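Local coordinates for murein peptide amidase A (PDB 5HXD), which probably hydrolyses the gamma-D-glutamyl-diaminopimelate amide bond of the murein tripeptide during peptidoglycan breakdown, as a zinc-dependent M14-family amidase, at residues A[3-6]-A[7-11]; A[65-68]-A[69-72]. One frame throughout, in Å; residues are numbered along the deposited sequence.

Contact 1. Residues A[3-6]-A[7-11]; sequences VTRP and RAERG
R10 reaches back to the carbonyl of R5, with NE hydrogen-bonded to R5 O at 2.9 Å. The donor stands above the carbonyl plane, 37° out of it. NH2 of the same guanidinium makes two weak hydrogen bonds, to R5 O and to T4 OG1 (each 3.2 Å); the hydroxyl lies at the guanidinium edge, in its plane. The R10 chain is extended from CG to NE and carries the guanidinium back to R5 O.

The bend between them is a type I turn over P6-E9, closed by E9 N to P6 O at 2.9 Å and nearly straight at 171°. The E9 side chain crosses the P6 ring obliquely, with E9 CD 3.7 Å from P6 CD. The R5 guanidinium meets E9 differently: the backbone O of E9 sits over one face, 3.5 Å above the plane, while NH2 of R5 bonds to R64 O and A12 O.

The second subunit touches this bend too: its W115 makes a cation-pi contact with R10, and its D123 a salt bridge with R7. The turn lies in the N-terminal loop before strand 18-22, where T4 and R10 rest on T65 at the end of helix 53-65.

Contact 2. Residues A[65-68]-A[69-72]; sequences TLTP and SLRR
L66 holds its side chain trans about chi1 (177°), and L70, with chi1 -50°, turns CD1 back to meet it. CD1 of L66 and CD1 of L70 come to 3.7 Å, an apolar touch across the turn. The motif between them is a short 3-10 turn, two overlapping type I turns that bend the chain after helix 53-65 and lead it to strand 74-76.

Two successive backbone bonds define it. L70 N donates to T67 O at 3.1 Å, and one residue further on R71 N donates to P68 O at 3.0 Å. Proline suits the second place of the first turn: its ring holds phi near the value needed, and the turn asks for no bond from the amide nitrogen there.

T67 meets the same leucine from another direction, through CB, 4.0 Å from L70 CD1. Its hydroxyl turns to the N-terminal segment, with OG1 bonded to T2 O. R71 lays CB beside the P68 carbonyl, 3.6 Å from P68 O, then bends at chi3; its guanidinium bonds to F32 O outside the turn. L66, the buried member of the group, also packs on L231 near the C terminus, and the P68 ring rests on P14.

Beside the first bond of the 3-10 turn, L70 CB lies 3.5 Å from T67 O.

How the contacts relate
Both contacts are short turns at the surface, away from the zinc site, with centres about 11 Å apart, and the two loops lie against each other. R5 N lies 2.7 Å from T65 O, and V3 O 3.0 Å from T67 OG1, both probable hydrogen bonds; V3 O also packs on L66 CD1. Each has turn-closing backbone bonds; contact 1 adds the R10 side chain on R5 O, where contact 2 adds a leucine pair, one leucine buried. R7 and R10 of contact 1 continue into the second subunit, whereas the arginines of contact 2 bond within their own chain. The N-terminal loop thus lines the exit of helix 53-65.

Contact 1. Residues A[3-6]-A[7-11]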
loop_
_atom_site.group_PDB
_atom_site.type_symbol
_atom_site.label_atom_id
_atom_site.label_comp_id
_atom_site.label_asym_id
_atom_site.label_seq_id
_atom_site.Cartn_x
_atom_site.Cartn_y
_atom_site.Cartn_z
ATOM N N VAL A 3 -9.370 -20.933 16.809
ATOM C CA VAL A 3 -8.841 -19.581 17.023
ATOM C C VAL A 3 -8.735 -18.773 15.702
ATOM O O VAL A 3 -8.782 -17.539 15.711
ATOM C CB VAL A 3 -7.435 -19.628 17.725
ATOM C CG1 VAL A 3 -7.113 -18.305 18.425
ATOM C CG2 VAL A 3 -7.344 -20.795 18.709
ATOM N N THR A 4 -8.594 -19.473 14.571
ATOM C CA THR A 4 -8.421 -18.825 13.259
ATOM C C THR A 4 -9.303 -19.408 12.151
ATOM O O THR A 4 -9.471 -20.625 12.061
ATOM C CB THR A 4 -6.961 -18.927 12.763
ATOM O OG1 THR A 4 -6.723 -20.236 12.221
ATOM C CG2 THR A 4 -5.974 -18.636 13.886
ATOM N N ARG A 5 -9.848 -18.536 11.305
ATOM C CA ARG A 5 -10.494 -18.957 10.059
ATOM C C ARG A 5 -9.543 -19.820 9.212
ATOM O O ARG A 5 -8.333 -19.582 9.197
ATOM C CB ARG A 5 -10.947 -17.742 9.244
ATOM C CG ARG A 5 -12.046 -16.912 9.870
ATOM C CD ARG A 5 -12.831 -16.129 8.797
ATOM N NE ARG A 5 -11.996 -15.160 8.084
ATOM C CZ ARG A 5 -12.386 -14.443 7.033
ATOM N NH1 ARG A 5 -13.605 -14.577 6.533
ATOM N NH2 ARG A 5 -11.545 -13.586 6.478
ATOM N N PRO A 6 -10.087 -20.828 8.508
ATOM C CA PRO A 6 -9.285 -21.666 7.605
ATOM C C PRO A 6 -8.576 -20.830 6.533
ATOM O O PRO A 6 -9.194 -19.931 5.952
ATOM C CB PRO A 6 -10.322 -22.598 6.963
ATOM C CG PRO A 6 -11.463 -22.609 7.898
ATOM C CD PRO A 6 -11.497 -21.250 8.546
ATOM N N ARG A 7 -7.303 -21.136 6.278
ATOM C CA ARG A 7 -6.476 -20.383 5.331
ATOM C C ARG A 7 -7.162 -20.201 3.985
ATOM O O ARG A 7 -6.972 -19.185 3.324
ATOM C CB ARG A 7 -5.127 -21.082 5.137
ATOM C CG ARG A 7 -4.033 -20.206 4.541
ATOM C CD ARG A 7 -2.696 -20.942 4.523
ATOM N NE ARG A 7 -2.724 -22.112 3.645
ATOM C CZ ARG A 7 -1.772 -23.040 3.596
ATOM N NH1 ARG A 7 -0.708 -22.938 4.384
ATOM N NH2 ARG A 7 -1.883 -24.072 2.765
ATOM N N ALA A 8 -7.982 -21.177 3.602
ATOM C CA ALA A 8 -8.640 -21.175 2.301
ATOM C C ALA A 8 -9.690 -20.076 2.126
ATOM O O ALA A 8 -10.063 -19.766 1.002
ATOM C CB ALA A 8 -9.273 -22.533 2.049
ATOM N N GLU A 9 -10.178 -19.487 3.212
ATOM C CA GLU A 9 -11.229 -18.473 3.088
ATOM C C GLU A 9 -10.830 -17.088 3.597
ATOM O O GLU A 9 -11.677 -16.205 3.744
ATOM C CB GLU A 9 -12.503 -18.940 3.798
ATOM C CG GLU A 9 -12.322 -19.300 5.279
ATOM C CD GLU A 9 -13.603 -19.824 5.924
ATOM O OE1 GLU A 9 -14.582 -19.055 6.044
ATOM O OE2 GLU A 9 -13.633 -21.019 6.283
ATOM N N ARG A 10 -9.536 -16.881 3.816
ATOM C CA ARG A 10 -9.045 -15.591 4.277
ATOM C C ARG A 10 -8.886 -14.571 3.130
ATOM O O ARG A 10 -8.159 -13.586 3.253
ATOM C CB ARG A 10 -7.717 -15.785 5.020
ATOM C CG ARG A 10 -7.800 -16.702 6.262
ATOM C CD ARG A 10 -6.402 -16.975 6.804
ATOM N NE ARG A 10 -6.362 -17.818 7.993
ATOM C CZ ARG A 10 -5.233 -18.313 8.499
ATOM N NH1 ARG A 10 -4.079 -18.045 7.903
ATOM N NH2 ARG A 10 -5.247 -19.075 9.586
ATOM N N GLY A 11 -9.572 -14.799 2.016
ATOM C CA GLY A 11 -9.495 -13.880 0.895
ATOM C C GLY A 11 -10.430 -12.687 1.012
ATOM O O GLY A 11 -10.205 -11.634 0.401
#

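Contact 2. Residues A[65-68]-A[69-72]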
loop_
_atom_site.group_PDB
_atom_site.type_symbol
_atom_site.label_atom_id
_atom_site.label_comp_id
_atom_site.label_asym_id
_atom_site.label_seq_id
_atom_site.Cartn_x
_atom_site.Cartn_y
_atom_site.Cartn_z
ATOM N N THR A 65 -7.990 -13.304 9.519
ATOM C CA THR A 65 -7.556 -14.607 10.039
ATOM C C THR A 65 -8.258 -14.989 11.334
ATOM O O THR A 65 -8.986 -15.979 11.381
ATOM C CB THR A 65 -6.043 -14.630 10.302
ATOM O OG1 THR A 65 -5.348 -14.584 9.052
ATOM C CG2 THR A 65 -5.636 -15.891 11.057
ATOM N N LEU A 66 -8.012 -14.202 12.382
ATOM C CA LEU A 66 -8.626 -14.387 13.694
ATOM C C LEU A 66 -10.135 -14.599 13.563
ATOM O O LEU A 66 -10.776 -14.003 12.699
ATOM C CB LEU A 66 -8.321 -13.184 14.598
ATOM C CG LEU A 66 -8.965 -13.216 16.002
ATOM C CD1 LEU A 66 -8.544 -14.467 16.785
ATOM C CD2 LEU A 66 -8.691 -11.929 16.795
ATOM N N THR A 67 -10.692 -15.479 14.393
ATOM C CA THR A 67 -12.114 -15.776 14.308
ATOM C C THR A 67 -12.860 -14.565 14.838
ATOM O O THR A 67 -12.513 -14.051 15.896
ATOM C CB THR A 67 -12.474 -17.042 15.088
ATOM O OG1 THR A 67 -11.548 -18.082 14.743
ATOM C CG2 THR A 67 -13.899 -17.494 14.757
ATOM N N PRO A 68 -13.852 -14.075 14.070
ATOM C CA PRO A 68 -14.502 -12.779 14.319
ATOM C C PRO A 68 -15.025 -12.588 15.742
ATOM O O PRO A 68 -14.780 -11.516 16.314
ATOM C CB PRO A 68 -15.652 -12.770 13.307
ATOM C CG PRO A 68 -15.152 -13.557 12.197
ATOM C CD PRO A 68 -14.266 -14.638 12.776
ATOM N N SER A 69 -15.708 -13.591 16.297
ATOM C CA SER A 69 -16.294 -13.505 17.650
ATOM C C SER A 69 -15.311 -12.990 18.700
ATOM O O SER A 69 -15.706 -12.274 19.620
ATOM C CB SER A 69 -16.824 -14.876 18.102
ATOM O OG SER A 69 -17.374 -15.623 17.028
ATOM N N LEU A 70 -14.040 -13.364 18.549
ATOM C CA LEU A 70 -12.983 -13.081 19.522
ATOM C C LEU A 70 -12.358 -11.671 19.444
ATOM O O LEU A 70 -11.448 -11.361 20.220
ATOM C CB LEU A 70 -11.855 -14.116 19.377
ATOM C CG LEU A 70 -12.162 -15.619 19.346
ATOM C CD1 LEU A 70 -10.972 -16.420 18.784
ATOM C CD2 LEU A 70 -12.547 -16.121 20.739
ATOM N N ARG A 71 -12.811 -10.819 18.523
ATOM C CA ARG A 71 -12.179 -9.499 18.388
ATOM C C ARG A 71 -12.675 -8.541 19.463
ATOM O O ARG A 71 -13.880 -8.316 19.616
ATOM C CB ARG A 71 -12.411 -8.896 16.986
ATOM C CG ARG A 71 -11.509 -7.679 16.667
ATOM C CD ARG A 71 -11.267 -7.464 15.144
ATOM N NE ARG A 71 -12.497 -7.185 14.407
ATOM C CZ ARG A 71 -13.060 -5.986 14.333
ATOM N NH1 ARG A 71 -12.499 -4.960 14.946
ATOM N NH2 ARG A 71 -14.182 -5.807 13.653
ATOM N N ARG A 72 -11.739 -7.968 20.206
ATOM C CA ARG A 72 -12.101 -7.057 21.279
ATOM C C ARG A 72 -12.033 -5.572 20.883
ATOM O O ARG A 72 -12.685 -4.723 21.510
ATOM C CB ARG A 72 -11.200 -7.316 22.490
ATOM C CG ARG A 72 -11.062 -8.791 22.860
ATOM C CD ARG A 72 -10.297 -8.969 24.160
ATOM N NE ARG A 72 -11.154 -9.459 25.239
ATOM C CZ ARG A 72 -11.170 -10.713 25.683
ATOM N NH1 ARG A 72 -10.368 -11.631 25.149
ATOM N NH2 ARG A 72 -11.991 -11.046 26.667
#